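Local coordinates for protein superoxide dismutase [Fe] (Sulfolobus solfataricus, PDB 1WB7) that destroys superoxide radicals by converting them to hydrogen peroxide and oxygen at a single iron per subunit of a homotetramer, at residues Leu14-Asp19 / Glu89-Ser94; Ile165-Asp170 / Asn189-Val194; Leu74-Asn79 / Asn154-His159; Pro131-Ala136 / Glu171-Tyr176. The protein carries 1 engineered substitution. All blocks are in the same frame, centred on the assembly; numbering follows the deposited sequence.

Interaction 1 (Leu14-Asp19 / Glu89-Ser94)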
loop_
_atom_site.group_PDB
_atom_site.type_symbol
_atom_site.label_atom_id
_atom_site.label_comp_id
_atom_site.label_asym_id
_atom_site.label_seq_id
_atom_site.Cartn_x
_atom_site.Cartn_y
_atom_site.Cartn_z
ATOM N N LEU A 14 8.296 -30.015 -0.398
ATOM C CA LEU A 14 9.352 -29.389 0.384
ATOM C C LEU A 14 10.662 -30.030 -0.087
ATOM O O LEU A 14 10.703 -31.224 -0.356
ATOM C CB LEU A 14 9.103 -29.657 1.870
ATOM C CG LEU A 14 9.658 -28.666 2.890
ATOM C CD1 LEU A 14 9.218 -27.247 2.540
ATOM C CD2 LEU A 14 9.165 -29.062 4.275
ATOM N N PRO A 15 11.745 -29.246 -0.204
ATOM C CA PRO A 15 13.038 -29.780 -0.660
ATOM C C PRO A 15 13.796 -30.590 0.385
ATOM O O PRO A 15 14.843 -31.172 0.090
ATOM C CB PRO A 15 13.821 -28.524 -1.054
ATOM C CG PRO A 15 12.761 -27.440 -1.178
ATOM C CD PRO A 15 11.811 -27.782 -0.080
ATOM N N TYR A 16 13.271 -30.621 1.604
ATOM C CA TYR A 16 13.913 -31.334 2.698
ATOM C C TYR A 16 12.887 -31.658 3.768
ATOM O O TYR A 16 11.718 -31.291 3.650
ATOM C CB TYR A 16 15.032 -30.468 3.286
ATOM C CG TYR A 16 14.732 -28.983 3.213
ATOM C CD1 TYR A 16 13.730 -28.410 4.003
ATOM C CD2 TYR A 16 15.404 -28.163 2.301
ATOM C CE1 TYR A 16 13.401 -27.057 3.881
ATOM C CE2 TYR A 16 15.082 -26.812 2.171
ATOM C CZ TYR A 16 14.077 -26.270 2.961
ATOM O OH TYR A 16 13.730 -24.949 2.803
ATOM N N LYS A 17 13.326 -32.358 4.806
ATOM C CA LYS A 17 12.452 -32.725 5.909
ATOM C C LYS A 17 12.121 -31.434 6.645
ATOM O O LYS A 17 12.858 -30.455 6.531
ATOM C CB LYS A 17 13.166 -33.697 6.851
ATOM C CG LYS A 17 13.848 -34.888 6.168
ATOM C CD LYS A 17 15.354 -34.641 5.930
ATOM C CE LYS A 17 15.623 -33.620 4.817
ATOM N NZ LYS A 17 17.060 -33.237 4.670
ATOM N N ILE A 18 11.031 -31.431 7.408
ATOM C CA ILE A 18 10.625 -30.230 8.131
ATOM C C ILE A 18 11.581 -29.813 9.253
ATOM O O ILE A 18 11.526 -28.678 9.731
ATOM C CB ILE A 18 9.203 -30.379 8.725
ATOM C CG1 ILE A 18 9.170 -31.531 9.730
ATOM C CG2 ILE A 18 8.194 -30.604 7.607
ATOM C CD1 ILE A 18 7.843 -31.663 10.459
ATOM N N ASP A 19 12.462 -30.717 9.665
ATOM C CA ASP A 19 13.413 -30.411 10.729
ATOM C C ASP A 19 14.818 -30.149 10.189
ATOM O O ASP A 19 15.746 -29.869 10.950
ATOM C CB ASP A 19 13.455 -31.568 11.726
ATOM C CG ASP A 19 13.937 -32.867 11.096
ATOM O OD1 ASP A 19 14.008 -32.946 9.847
ATOM O OD2 ASP A 19 14.236 -33.814 11.855
ATOM N N GLU A 89 13.231 -23.244 -1.570
ATOM C CA GLU A 89 14.363 -23.591 -2.421
ATOM C C GLU A 89 15.577 -22.705 -2.167
ATOM O O GLU A 89 16.691 -23.044 -2.560
ATOM C CB GLU A 89 13.973 -23.482 -3.897
ATOM C CG GLU A 89 12.921 -24.468 -4.376
ATOM C CD GLU A 89 13.377 -25.920 -4.301
ATOM O OE1 GLU A 89 14.594 -26.183 -4.463
ATOM O OE2 GLU A 89 12.512 -26.803 -4.098
ATOM N N ASN A 90 15.365 -21.570 -1.512
ATOM C CA ASN A 90 16.469 -20.654 -1.242
ATOM C C ASN A 90 17.196 -21.025 0.043
ATOM O O ASN A 90 18.159 -20.363 0.436
ATOM C CB ASN A 90 15.955 -19.215 -1.145
ATOM C CG ASN A 90 17.047 -18.195 -1.383
ATOM O OD1 ASN A 90 17.147 -17.191 -0.675
ATOM N ND2 ASN A 90 17.874 -18.444 -2.397
ATOM N N MET A 91 16.726 -22.080 0.705
ATOM C CA MET A 91 17.356 -22.534 1.935
ATOM C C MET A 91 17.755 -24.004 1.833
ATOM O O MET A 91 17.292 -24.725 0.951
ATOM C CB MET A 91 16.413 -22.337 3.128
ATOM C CG MET A 91 16.056 -20.888 3.401
ATOM S SD MET A 91 15.068 -20.702 4.887
ATOM C CE MET A 91 13.508 -21.454 4.340
ATOM N N ALA A 92 18.617 -24.441 2.745
ATOM C CA ALA A 92 19.085 -25.819 2.756
ATOM C C ALA A 92 19.669 -26.127 4.129
ATOM O O ALA A 92 20.174 -25.235 4.806
ATOM C CB ALA A 92 20.152 -26.020 1.669
ATOM N N PRO A 93 19.608 -27.396 4.561
ATOM C CA PRO A 93 20.162 -27.733 5.877
ATOM C C PRO A 93 21.609 -27.263 5.998
ATOM O O PRO A 93 22.337 -27.230 5.004
ATOM C CB PRO A 93 20.026 -29.254 5.934
ATOM C CG PRO A 93 20.056 -29.663 4.482
ATOM C CD PRO A 93 19.195 -28.608 3.833
ATOM N N SER A 94 22.013 -26.878 7.208
ATOM C CA SER A 94 23.375 -26.407 7.439
ATOM C C SER A 94 24.367 -27.365 6.782
ATOM O O SER A 94 24.237 -28.586 6.887
ATOM C CB SER A 94 23.663 -26.305 8.937
ATOM O OG SER A 94 24.887 -25.624 9.149
#
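With chi1 at 32°, Tyr16 holds its CG between the backbone N and the carbonyl carbon, and this turns the phenol ring toward the backbone of Met91. Glu89 is bent at chi2 (-64°), which brings its carboxylate back to the ring of Pro15. The two side chains meet obliquely, with OE2 of Glu89 3.0 Å from CG of Pro15. At the edge of the Tyr16 ring, CE2 lies 3.3 Å from the carbonyl O of Met91. CD2 of Tyr16 packs on CD of Pro93, at 4.1 Å. CD of Pro15 lies over the centre of one face of the Tyr16 ring. The two loops flank the helical hairpin of the iron/manganese superoxide dismutase fold: 14-19 precedes helix 27-57. Residues 89-94 start at the last residue of helix 67-89 and lead away from it. The Tyr16 hydroxyl hydrogen-bonds to the carbonyl O of Trp88, in the last turn of helix 67-89. Around that hydroxyl lie CB and CE of Met91, both 3.8 Å from OH. Replacing Tyr16 with a valine would probably leave the Trp88 carbonyl without its hydroxyl partner and open a gap beside Met91 and Pro93. Leu21 packs against both Tyr16 and Met91.

Interaction 2 (Ile165-Asp170 / Asn189-Val194). With FE (Fe (III) ion), chain C.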
loop_
_atom_site.group_PDB
_atom_site.type_symbol
_atom_site.label_atom_id
_atom_site.label_comp_id
_atom_site.label_asym_id
_atom_site.label_seq_id
_atom_site.Cartn_x
_atom_site.Cartn_y
_atom_site.Cartn_z
ATOM N N ILE A 165 14.414 -13.109 -8.555
ATOM C CA ILE A 165 14.779 -13.044 -7.147
ATOM C C ILE A 165 15.878 -14.080 -6.947
ATOM O O ILE A 165 15.719 -15.254 -7.310
ATOM C CB ILE A 165 13.558 -13.386 -6.255
ATOM C CG1 ILE A 165 12.545 -12.236 -6.327
ATOM C CG2 ILE A 165 14.000 -13.674 -4.822
ATOM C CD1 ILE A 165 11.169 -12.589 -5.806
ATOM N N ILE A 166 17.001 -13.646 -6.383
ATOM C CA ILE A 166 18.134 -14.536 -6.159
ATOM C C ILE A 166 18.196 -14.965 -4.709
ATOM O O ILE A 166 18.486 -16.121 -4.396
ATOM C CB ILE A 166 19.447 -13.832 -6.531
ATOM C CG1 ILE A 166 19.377 -13.376 -7.986
ATOM C CG2 ILE A 166 20.630 -14.763 -6.302
ATOM C CD1 ILE A 166 19.128 -14.512 -8.964
ATOM N N LEU A 167 17.913 -14.016 -3.829
ATOM C CA LEU A 167 17.917 -14.244 -2.392
ATOM C C LEU A 167 16.547 -13.814 -1.876
ATOM O O LEU A 167 16.043 -12.765 -2.261
ATOM C CB LEU A 167 18.990 -13.372 -1.733
ATOM C CG LEU A 167 20.088 -13.964 -0.856
ATOM C CD1 LEU A 167 20.666 -12.838 0.000
ATOM C CD2 LEU A 167 19.547 -15.076 0.028
ATOM N N ILE A 168 15.936 -14.617 -1.016
ATOM C CA ILE A 168 14.640 -14.241 -0.481
ATOM C C ILE A 168 14.499 -14.629 0.981
ATOM O O ILE A 168 14.762 -15.771 1.368
ATOM C CB ILE A 168 13.477 -14.849 -1.312
ATOM C CG1 ILE A 168 12.137 -14.434 -0.692
ATOM C CG2 ILE A 168 13.606 -16.365 -1.391
ATOM C CD1 ILE A 168 10.948 -14.586 -1.634
ATOM N N LEU A 169 14.097 -13.656 1.795
ATOM C CA LEU A 169 13.910 -13.871 3.228
ATOM C C LEU A 169 12.477 -13.536 3.639
ATOM O O LEU A 169 12.016 -12.415 3.429
ATOM C CB LEU A 169 14.883 -12.990 4.017
ATOM C CG LEU A 169 14.668 -12.882 5.529
ATOM C CD1 LEU A 169 14.858 -14.245 6.186
ATOM C CD2 LEU A 169 15.656 -11.870 6.105
ATOM N N ASP A 170 11.779 -14.506 4.221
ATOM C CA ASP A 170 10.404 -14.295 4.669
ATOM C C ASP A 170 10.398 -13.528 5.994
ATOM O O ASP A 170 11.022 -13.949 6.972
ATOM C CB ASP A 170 9.694 -15.638 4.866
ATOM C CG ASP A 170 8.211 -15.477 5.169
ATOM O OD1 ASP A 170 7.750 -14.329 5.354
ATOM O OD2 ASP A 170 7.502 -16.502 5.226
ATOM N N ASN A 189 19.463 -13.039 11.681
ATOM C CA ASN A 189 20.859 -13.453 11.842
ATOM C C ASN A 189 21.001 -14.957 11.659
ATOM O O ASN A 189 21.929 -15.426 11.000
ATOM C CB ASN A 189 21.405 -13.079 13.224
ATOM C CG ASN A 189 21.612 -11.581 13.397
ATOM O OD1 ASN A 189 22.008 -10.877 12.460
ATOM N ND2 ASN A 189 21.366 -11.089 14.614
ATOM N N ALA A 190 20.080 -15.715 12.248
ATOM C CA ALA A 190 20.120 -17.172 12.154
ATOM C C ALA A 190 19.902 -17.678 10.730
ATOM O O ALA A 190 20.488 -18.678 10.317
ATOM C CB ALA A 190 19.073 -17.773 13.078
ATOM N N TRP A 191 19.061 -16.972 9.985
ATOM C CA TRP A 191 18.734 -17.340 8.614
ATOM C C TRP A 191 19.947 -17.470 7.689
ATOM O O TRP A 191 19.975 -18.343 6.821
ATOM C CB TRP A 191 17.741 -16.323 8.051
ATOM C CG TRP A 191 17.506 -16.428 6.587
ATOM C CD1 TRP A 191 16.738 -17.350 5.938
ATOM C CD2 TRP A 191 18.016 -15.547 5.585
ATOM N NE1 TRP A 191 16.730 -17.090 4.591
ATOM C CE2 TRP A 191 17.508 -15.989 4.346
ATOM C CE3 TRP A 191 18.853 -14.423 5.613
ATOM C CZ2 TRP A 191 17.807 -15.346 3.144
ATOM C CZ3 TRP A 191 19.150 -13.783 4.415
ATOM C CH2 TRP A 191 18.628 -14.248 3.199
ATOM N N TRP A 192 20.947 -16.614 7.865
ATOM C CA TRP A 192 22.135 -16.676 7.017
ATOM C C TRP A 192 22.763 -18.067 7.006
ATOM O O TRP A 192 23.396 -18.472 6.027
ATOM C CB TRP A 192 23.183 -15.654 7.477
ATOM C CG TRP A 192 22.794 -14.231 7.210
ATOM C CD1 TRP A 192 22.367 -13.308 8.124
ATOM C CD2 TRP A 192 22.763 -13.579 5.935
ATOM N NE1 TRP A 192 22.070 -12.120 7.494
ATOM C CE2 TRP A 192 22.305 -12.260 6.151
ATOM C CE3 TRP A 192 23.076 -13.982 4.630
ATOM C CZ2 TRP A 192 22.152 -11.339 5.108
ATOM C CZ3 TRP A 192 22.924 -13.067 3.592
ATOM C CH2 TRP A 192 22.465 -11.759 3.841
ATOM N N ASN A 193 22.582 -18.796 8.098
ATOM C CA ASN A 193 23.148 -20.129 8.237
ATOM C C ASN A 193 22.502 -21.210 7.377
ATOM O O ASN A 193 23.040 -22.314 7.263
ATOM C CB ASN A 193 23.104 -20.546 9.707
ATOM C CG ASN A 193 23.961 -19.650 10.586
ATOM O OD1 ASN A 193 25.184 -19.628 10.458
ATOM N ND2 ASN A 193 23.320 -18.897 11.472
ATOM N N VAL A 194 21.356 -20.911 6.772
ATOM C CA VAL A 194 20.694 -21.905 5.930
ATOM C C VAL A 194 20.437 -21.428 4.506
ATOM O O VAL A 194 19.701 -22.069 3.761
ATOM C CB VAL A 194 19.355 -22.379 6.552
ATOM C CG1 VAL A 194 19.626 -23.092 7.862
ATOM C CG2 VAL A 194 18.425 -21.202 6.775
HETATM FE FE FE C . 5.693 -17.205 5.165
HETATM O O HOH W 1 16.414 -18.188 1.879
HETATM O O HOH W 2 4.965 -15.045 4.485
#
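Leu169 sets its CD1 methyl over the five-membered ring of Trp191, 3.4 Å from the ring centroid and 9° off the normal. This CH-pi contact joins strand 165-170, an outer strand, within this chain, of the antiparallel sheet in the C-terminal domain, to helix 184-191. Leu167 adds CD2, which lies 3.4 Å from CH2 of Trp191. CD1 of Leu167 reaches CZ3 of Trp192 at 4.2 Å. Further out, Trp191 holds CG anti to its backbone N (chi1 169°), which carries the indole across to the strand. A water bridges the two segments: it accepts from NE1 of Trp191 at 2.9 Å and donates to O of Ile168 at 3.0 Å. A classic beta bulge places Ile166 and Leu167 against Leu138 of the neighbouring strand. The strand ends in Asp170, a ligand of the metal with His33, His84 and His174. OD1 of Asp170 accepts from the backbone N of Phe172, while OD2 binds the iron at 1.9 Å.

Interaction 3 (Leu74-Asn79 / Asn154-His159)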
loop_
_atom_site.group_PDB
_atom_site.type_symbol
_atom_site.label_atom_id
_atom_site.label_comp_id
_atom_site.label_asym_id
_atom_site.label_seq_id
_atom_site.Cartn_x
_atom_site.Cartn_y
_atom_site.Cartn_z
ATOM N N LEU A 74 -6.006 -12.233 -5.797
ATOM C CA LEU A 74 -5.139 -13.060 -6.619
ATOM C C LEU A 74 -3.676 -12.640 -6.479
ATOM O O LEU A 74 -2.798 -13.495 -6.343
ATOM C CB LEU A 74 -5.578 -13.006 -8.082
ATOM C CG LEU A 74 -6.737 -13.955 -8.420
ATOM C CD1 LEU A 74 -7.258 -13.689 -9.832
ATOM C CD2 LEU A 74 -6.258 -15.401 -8.290
ATOM N N THR A 75 -3.391 -11.339 -6.475
ATOM C CA THR A 75 -1.994 -10.948 -6.337
ATOM C C THR A 75 -1.477 -11.348 -4.960
ATOM O O THR A 75 -0.308 -11.709 -4.812
ATOM C CB THR A 75 -1.758 -9.427 -6.574
ATOM O OG1 THR A 75 -0.350 -9.197 -6.700
ATOM C CG2 THR A 75 -2.284 -8.583 -5.413
ATOM N N PHE A 76 -2.354 -11.309 -3.958
ATOM C CA PHE A 76 -1.980 -11.684 -2.594
ATOM C C PHE A 76 -1.626 -13.170 -2.513
ATOM O O PHE A 76 -0.537 -13.540 -2.075
ATOM C CB PHE A 76 -3.138 -11.385 -1.630
ATOM C CG PHE A 76 -2.922 -11.909 -0.231
ATOM C CD1 PHE A 76 -1.962 -11.343 0.600
ATOM C CD2 PHE A 76 -3.676 -12.975 0.248
ATOM C CE1 PHE A 76 -1.751 -11.834 1.896
ATOM C CE2 PHE A 76 -3.474 -13.474 1.541
ATOM C CZ PHE A 76 -2.510 -12.904 2.366
ATOM N N ASN A 77 -2.557 -14.019 -2.935
ATOM C CA ASN A 77 -2.360 -15.468 -2.899
ATOM C C ASN A 77 -1.332 -16.012 -3.890
ATOM O O ASN A 77 -0.564 -16.911 -3.550
ATOM C CB ASN A 77 -3.699 -16.183 -3.109
ATOM C CG ASN A 77 -4.580 -16.127 -1.884
ATOM O OD1 ASN A 77 -4.313 -16.796 -0.886
ATOM N ND2 ASN A 77 -5.627 -15.308 -1.943
ATOM N N ILE A 78 -1.316 -15.484 -5.109
ATOM C CA ILE A 78 -0.358 -15.963 -6.092
ATOM C C ILE A 78 1.060 -15.664 -5.630
ATOM O O ILE A 78 1.937 -16.536 -5.694
ATOM C CB ILE A 78 -0.610 -15.346 -7.477
ATOM C CG1 ILE A 78 -1.920 -15.900 -8.044
ATOM C CG2 ILE A 78 0.545 -15.682 -8.422
ATOM C CD1 ILE A 78 -2.286 -15.359 -9.409
ATOM N N ASN A 79 1.293 -14.445 -5.153
ATOM C CA ASN A 79 2.617 -14.087 -4.652
ATOM C C ASN A 79 2.897 -14.882 -3.391
ATOM O O ASN A 79 4.031 -15.294 -3.145
ATOM C CB ASN A 79 2.703 -12.588 -4.344
ATOM C CG ASN A 79 3.078 -11.773 -5.559
ATOM O OD1 ASN A 79 4.118 -12.013 -6.179
ATOM N ND2 ASN A 79 2.236 -10.807 -5.910
ATOM N N ASN A 154 3.867 -7.000 2.880
ATOM C CA ASN A 154 2.880 -8.034 2.596
ATOM C C ASN A 154 3.557 -8.870 1.493
ATOM O O ASN A 154 4.775 -8.811 1.346
ATOM C CB ASN A 154 1.555 -7.441 2.107
ATOM C CG ASN A 154 0.388 -8.419 2.258
ATOM O OD1 ASN A 154 0.537 -9.622 2.026
ATOM N ND2 ASN A 154 -0.776 -7.905 2.639
ATOM N N HIS A 155 2.802 -9.635 0.716
ATOM C CA HIS A 155 3.413 -10.460 -0.331
ATOM C C HIS A 155 3.489 -9.778 -1.696
ATOM O O HIS A 155 4.244 -10.202 -2.562
ATOM C CB HIS A 155 2.613 -11.756 -0.540
ATOM C CG HIS A 155 2.453 -12.593 0.690
ATOM N ND1 HIS A 155 3.522 -13.069 1.416
ATOM C CD2 HIS A 155 1.342 -13.071 1.299
ATOM C CE1 HIS A 155 3.078 -13.806 2.417
ATOM N NE2 HIS A 155 1.759 -13.824 2.369
ATOM N N PHE A 156 2.716 -8.716 -1.876
ATOM C CA PHE A 156 2.618 -8.079 -3.179
ATOM C C PHE A 156 2.995 -6.615 -3.357
ATOM O O PHE A 156 2.747 -6.055 -4.426
ATOM C CB PHE A 156 1.187 -8.273 -3.672
ATOM C CG PHE A 156 0.149 -7.751 -2.708
ATOM C CD1 PHE A 156 -0.303 -6.435 -2.790
ATOM C CD2 PHE A 156 -0.341 -8.561 -1.691
ATOM C CE1 PHE A 156 -1.225 -5.936 -1.871
ATOM C CE2 PHE A 156 -1.265 -8.071 -0.763
ATOM C CZ PHE A 156 -1.707 -6.757 -0.853
ATOM N N GLN A 157 3.579 -5.978 -2.345
ATOM C CA GLN A 157 3.943 -4.574 -2.504
ATOM C C GLN A 157 5.453 -4.354 -2.537
ATOM O O GLN A 157 6.190 -4.937 -1.737
ATOM C CB GLN A 157 3.320 -3.728 -1.385
ATOM C CG GLN A 157 1.800 -3.854 -1.290
ATOM C CD GLN A 157 1.196 -2.980 -0.198
ATOM O OE1 GLN A 157 1.769 -2.828 0.878
ATOM N NE2 GLN A 157 0.025 -2.413 -0.470
ATOM N N ASN A 158 5.884 -3.516 -3.485
ATOM C CA ASN A 158 7.287 -3.125 -3.697
ATOM C C ASN A 158 8.120 -3.968 -4.663
ATOM O O ASN A 158 9.307 -3.696 -4.842
ATOM C CB ASN A 158 8.035 -3.024 -2.367
ATOM C CG ASN A 158 7.376 -2.065 -1.404
ATOM O OD1 ASN A 158 6.469 -1.328 -1.772
ATOM N ND2 ASN A 158 7.838 -2.069 -0.163
ATOM N N HIS A 159 7.517 -4.982 -5.283
ATOM C CA HIS A 159 8.254 -5.808 -6.231
ATOM C C HIS A 159 8.766 -4.929 -7.364
ATOM O O HIS A 159 8.227 -3.846 -7.611
ATOM C CB HIS A 159 7.363 -6.869 -6.888
ATOM C CG HIS A 159 6.822 -7.894 -5.947
ATOM N ND1 HIS A 159 6.768 -9.232 -6.269
ATOM C CD2 HIS A 159 6.266 -7.778 -4.717
ATOM C CE1 HIS A 159 6.204 -9.897 -5.276
ATOM N NE2 HIS A 159 5.890 -9.039 -4.323
#
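Phe76 presents the edge of its ring to two partners, the amide oxygen of Asn154 and the ring of Phe156. CE1 of Phe76 lies 3.2 Å from OD1 of Asn154, and the amide stands nearly upright to the ring, with planes 86° apart. CG of Phe76, anti to the backbone N (chi1 172°), points this edge at the loop. CD1 of Phe76 meets CE2 of Phe156 at 3.6 Å, near the planes of both rings. The His155 ring lies oblique to Phe76, centroids 5.2 Å apart. One face of Phe156 takes the CG2 methyl of Thr75, a CH-pi contact 28° off the normal. His159 uses its ring edge: NE2 donates in the ring plane to the O of His155, at 2.7 Å. These residues join helix 67-89 of the helical hairpin to the loop between strands 147-153 and 165-170 of the C-terminal domain. Asn79 sits against this loop, with CB 3.4 Å from the O of His155. ND2 of Asn79 donates to O of Thr75 at 2.9 Å, on the face opposite to the Asn79 backbone N. The same ND2 also reaches O of His159 of the second subunit, and Thr75 OG1 bonds to O of Asn158 of that subunit. His155, about 5 Å from the iron by nearest atoms, hydrogen-bonds to Trp135 through ND1 and meets the ring of the engineered Phe41.

Interaction 4 (Pro131-Ala136 / Glu171-Tyr176). With FE (Fe (III) ion), chain C.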
loop_
_atom_site.group_PDB
_atom_site.type_symbol
_atom_site.label_atom_id
_atom_site.label_comp_id
_atom_site.label_asym_id
_atom_site.label_seq_id
_atom_site.Cartn_x
_atom_site.Cartn_y
_atom_site.Cartn_z
ATOM N N PRO A 131 9.093 -2.157 7.918
ATOM C CA PRO A 131 8.000 -1.817 8.835
ATOM C C PRO A 131 6.827 -2.773 8.646
ATOM O O PRO A 131 6.074 -2.658 7.680
ATOM C CB PRO A 131 7.645 -0.395 8.425
ATOM C CG PRO A 131 7.836 -0.456 6.924
ATOM C CD PRO A 131 9.158 -1.193 6.802
ATOM N N GLY A 132 6.675 -3.719 9.564
ATOM C CA GLY A 132 5.586 -4.670 9.460
ATOM C C GLY A 132 6.019 -5.974 8.822
ATOM O O GLY A 132 7.212 -6.280 8.764
ATOM N N THR A 133 5.048 -6.740 8.336
ATOM C CA THR A 133 5.333 -8.021 7.717
ATOM C C THR A 133 5.640 -7.894 6.226
ATOM O O THR A 133 5.211 -6.948 5.567
ATOM C CB THR A 133 4.161 -9.009 7.924
ATOM O OG1 THR A 133 2.940 -8.421 7.466
ATOM C CG2 THR A 133 4.025 -9.354 9.391
ATOM N N GLY A 134 6.391 -8.858 5.704
ATOM C CA GLY A 134 6.750 -8.820 4.304
ATOM C C GLY A 134 7.952 -9.689 4.003
ATOM O O GLY A 134 8.112 -10.763 4.592
ATOM N N TRP A 135 8.803 -9.217 3.096
ATOM C CA TRP A 135 9.984 -9.957 2.674
ATOM C C TRP A 135 11.166 -9.046 2.379
ATOM O O TRP A 135 11.016 -7.836 2.191
ATOM C CB TRP A 135 9.705 -10.737 1.381
ATOM C CG TRP A 135 8.503 -11.609 1.400
ATOM C CD1 TRP A 135 7.199 -11.211 1.393
ATOM C CD2 TRP A 135 8.489 -13.040 1.456
ATOM N NE1 TRP A 135 6.370 -12.308 1.447
ATOM C CE2 TRP A 135 7.137 -13.444 1.488
ATOM C CE3 TRP A 135 9.490 -14.021 1.485
ATOM C CZ2 TRP A 135 6.755 -14.791 1.549
ATOM C CZ3 TRP A 135 9.112 -15.364 1.547
ATOM C CH2 TRP A 135 7.753 -15.733 1.579
ATOM N N ALA A 136 12.344 -9.656 2.325
ATOM C CA ALA A 136 13.570 -8.956 1.975
ATOM C C ALA A 136 14.135 -9.824 0.858
ATOM O O ALA A 136 14.255 -11.042 1.012
ATOM C CB ALA A 136 14.523 -8.911 3.155
ATOM N N GLU A 171 9.683 -12.408 6.032
ATOM C CA GLU A 171 9.624 -11.624 7.250
ATOM C C GLU A 171 8.234 -11.507 7.867
ATOM O O GLU A 171 7.975 -10.597 8.646
ATOM C CB GLU A 171 10.224 -10.233 7.020
ATOM C CG GLU A 171 11.721 -10.267 6.746
ATOM C CD GLU A 171 12.349 -8.889 6.752
ATOM O OE1 GLU A 171 12.403 -8.260 7.833
ATOM O OE2 GLU A 171 12.782 -8.435 5.676
ATOM N N PHE A 172 7.332 -12.415 7.504
ATOM C CA PHE A 172 6.011 -12.417 8.120
ATOM C C PHE A 172 6.310 -13.018 9.485
ATOM O O PHE A 172 7.267 -13.773 9.630
ATOM C CB PHE A 172 5.032 -13.319 7.364
ATOM C CG PHE A 172 4.151 -12.577 6.399
ATOM C CD1 PHE A 172 4.695 -11.949 5.278
ATOM C CD2 PHE A 172 2.779 -12.486 6.621
ATOM C CE1 PHE A 172 3.878 -11.237 4.390
ATOM C CE2 PHE A 172 1.956 -11.777 5.742
ATOM C CZ PHE A 172 2.505 -11.151 4.624
ATOM N N GLU A 173 5.504 -12.696 10.483
ATOM C CA GLU A 173 5.760 -13.204 11.824
ATOM C C GLU A 173 5.694 -14.721 11.970
ATOM O O GLU A 173 6.400 -15.287 12.804
ATOM C CB GLU A 173 4.819 -12.517 12.811
ATOM C CG GLU A 173 5.028 -11.012 12.838
ATOM C CD GLU A 173 4.053 -10.292 13.743
ATOM O OE1 GLU A 173 2.831 -10.503 13.582
ATOM O OE2 GLU A 173 4.514 -9.506 14.604
ATOM N N HIS A 174 4.871 -15.382 11.155
ATOM C CA HIS A 174 4.740 -16.839 11.231
ATOM C C HIS A 174 6.006 -17.567 10.798
ATOM O O HIS A 174 6.124 -18.774 10.961
ATOM C CB HIS A 174 3.563 -17.328 10.375
ATOM C CG HIS A 174 3.725 -17.069 8.911
ATOM N ND1 HIS A 174 2.912 -16.201 8.214
ATOM C CD2 HIS A 174 4.604 -17.566 8.009
ATOM C CE1 HIS A 174 3.284 -16.174 6.946
ATOM N NE2 HIS A 174 4.308 -16.993 6.795
ATOM N N ALA A 175 6.959 -16.837 10.243
ATOM C CA ALA A 175 8.199 -17.458 9.803
ATOM C C ALA A 175 9.183 -17.611 10.954
ATOM O O ALA A 175 10.182 -18.316 10.824
ATOM C CB ALA A 175 8.825 -16.627 8.701
ATOM N N TYR A 176 8.897 -16.971 12.085
ATOM C CA TYR A 176 9.819 -17.026 13.216
ATOM C C TYR A 176 9.219 -16.911 14.615
ATOM O O TYR A 176 9.873 -17.269 15.590
ATOM C CB TYR A 176 10.860 -15.914 13.060
ATOM C CG TYR A 176 10.262 -14.515 13.104
ATOM C CD1 TYR A 176 9.886 -13.926 14.315
ATOM C CD2 TYR A 176 10.037 -13.796 11.931
ATOM C CE1 TYR A 176 9.300 -12.653 14.356
ATOM C CE2 TYR A 176 9.449 -12.525 11.960
ATOM C CZ TYR A 176 9.084 -11.961 13.174
ATOM O OH TYR A 176 8.508 -10.711 13.198
HETATM FE FE FE C . 5.693 -17.205 5.165
HETATM O O HOH W 2 4.965 -15.045 4.485
#
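Residues 133-135 run beside 171-172, joined by one backbone hydrogen bond from Glu171 N to Gly134 O, 2.7 Å long with an N-H...O angle of 142°. Thr133 sits over the middle of the Phe172 ring, its CB 3.8 Å from the centroid and 9° off the normal. The CG2 methyl of Thr133 packs at 4.0 Å on CG of Glu173. CE1 of Phe172 lies 4.0 Å from NE1 of Trp135, the Phe172 ring oblique to the five-membered ring of Trp135. Glu171 is extended at chi2 (-170°), which carries its carboxylate to Ala136, OE2 3.1 Å from CB. Trp135 lies on strand 134-140 of the C-terminal domain sheet, and the His155 ring stacks on Phe172. With an alanine in place of Phe172, Thr133 would probably lose the ring it covers and His155 its stacking partner, opening a gap between them. The chain then enters a short 3-10 segment, which holds the metal ligand His174. CB of Phe172 lies against one face of the His174 ring. NE2 of His174 binds the iron at 2.1 Å, in a site completed by His33, His84, Asp170 and a water. ND1 of His174 hydrogen-bonds to OE2 of Glu173 of the third subunit, and OE2 of Glu173 to ND1 of that subunit's His174. This carboxylate probably helps fix the rotation of the imidazole, linking the metal site to the subunit interface.

From the N terminus, interaction 1 closes the first loop, from 14-19 to 89-94, around the two long helices. Interaction 3 opens inside that loop, at 74-79, and closes at 154-159, so the two cross. It ties the hairpin to the C-terminal domain. Interaction 4 opens at 131-136, before interaction 3 closes, and ends at 171-176. Interaction 2 opens at 165-170, inside interaction 4, and closes last at 189-194. Thus 3 crosses 4, and 4 crosses 2, while 1 precedes 2. Interactions 2 and 4 both reach the sheet, through neighbouring strands 165-170 and 134-140, and each supplies an iron ligand. A probable backbone hydrogen bond from Ala92 N to Val194 O joins interactions 1 and 2.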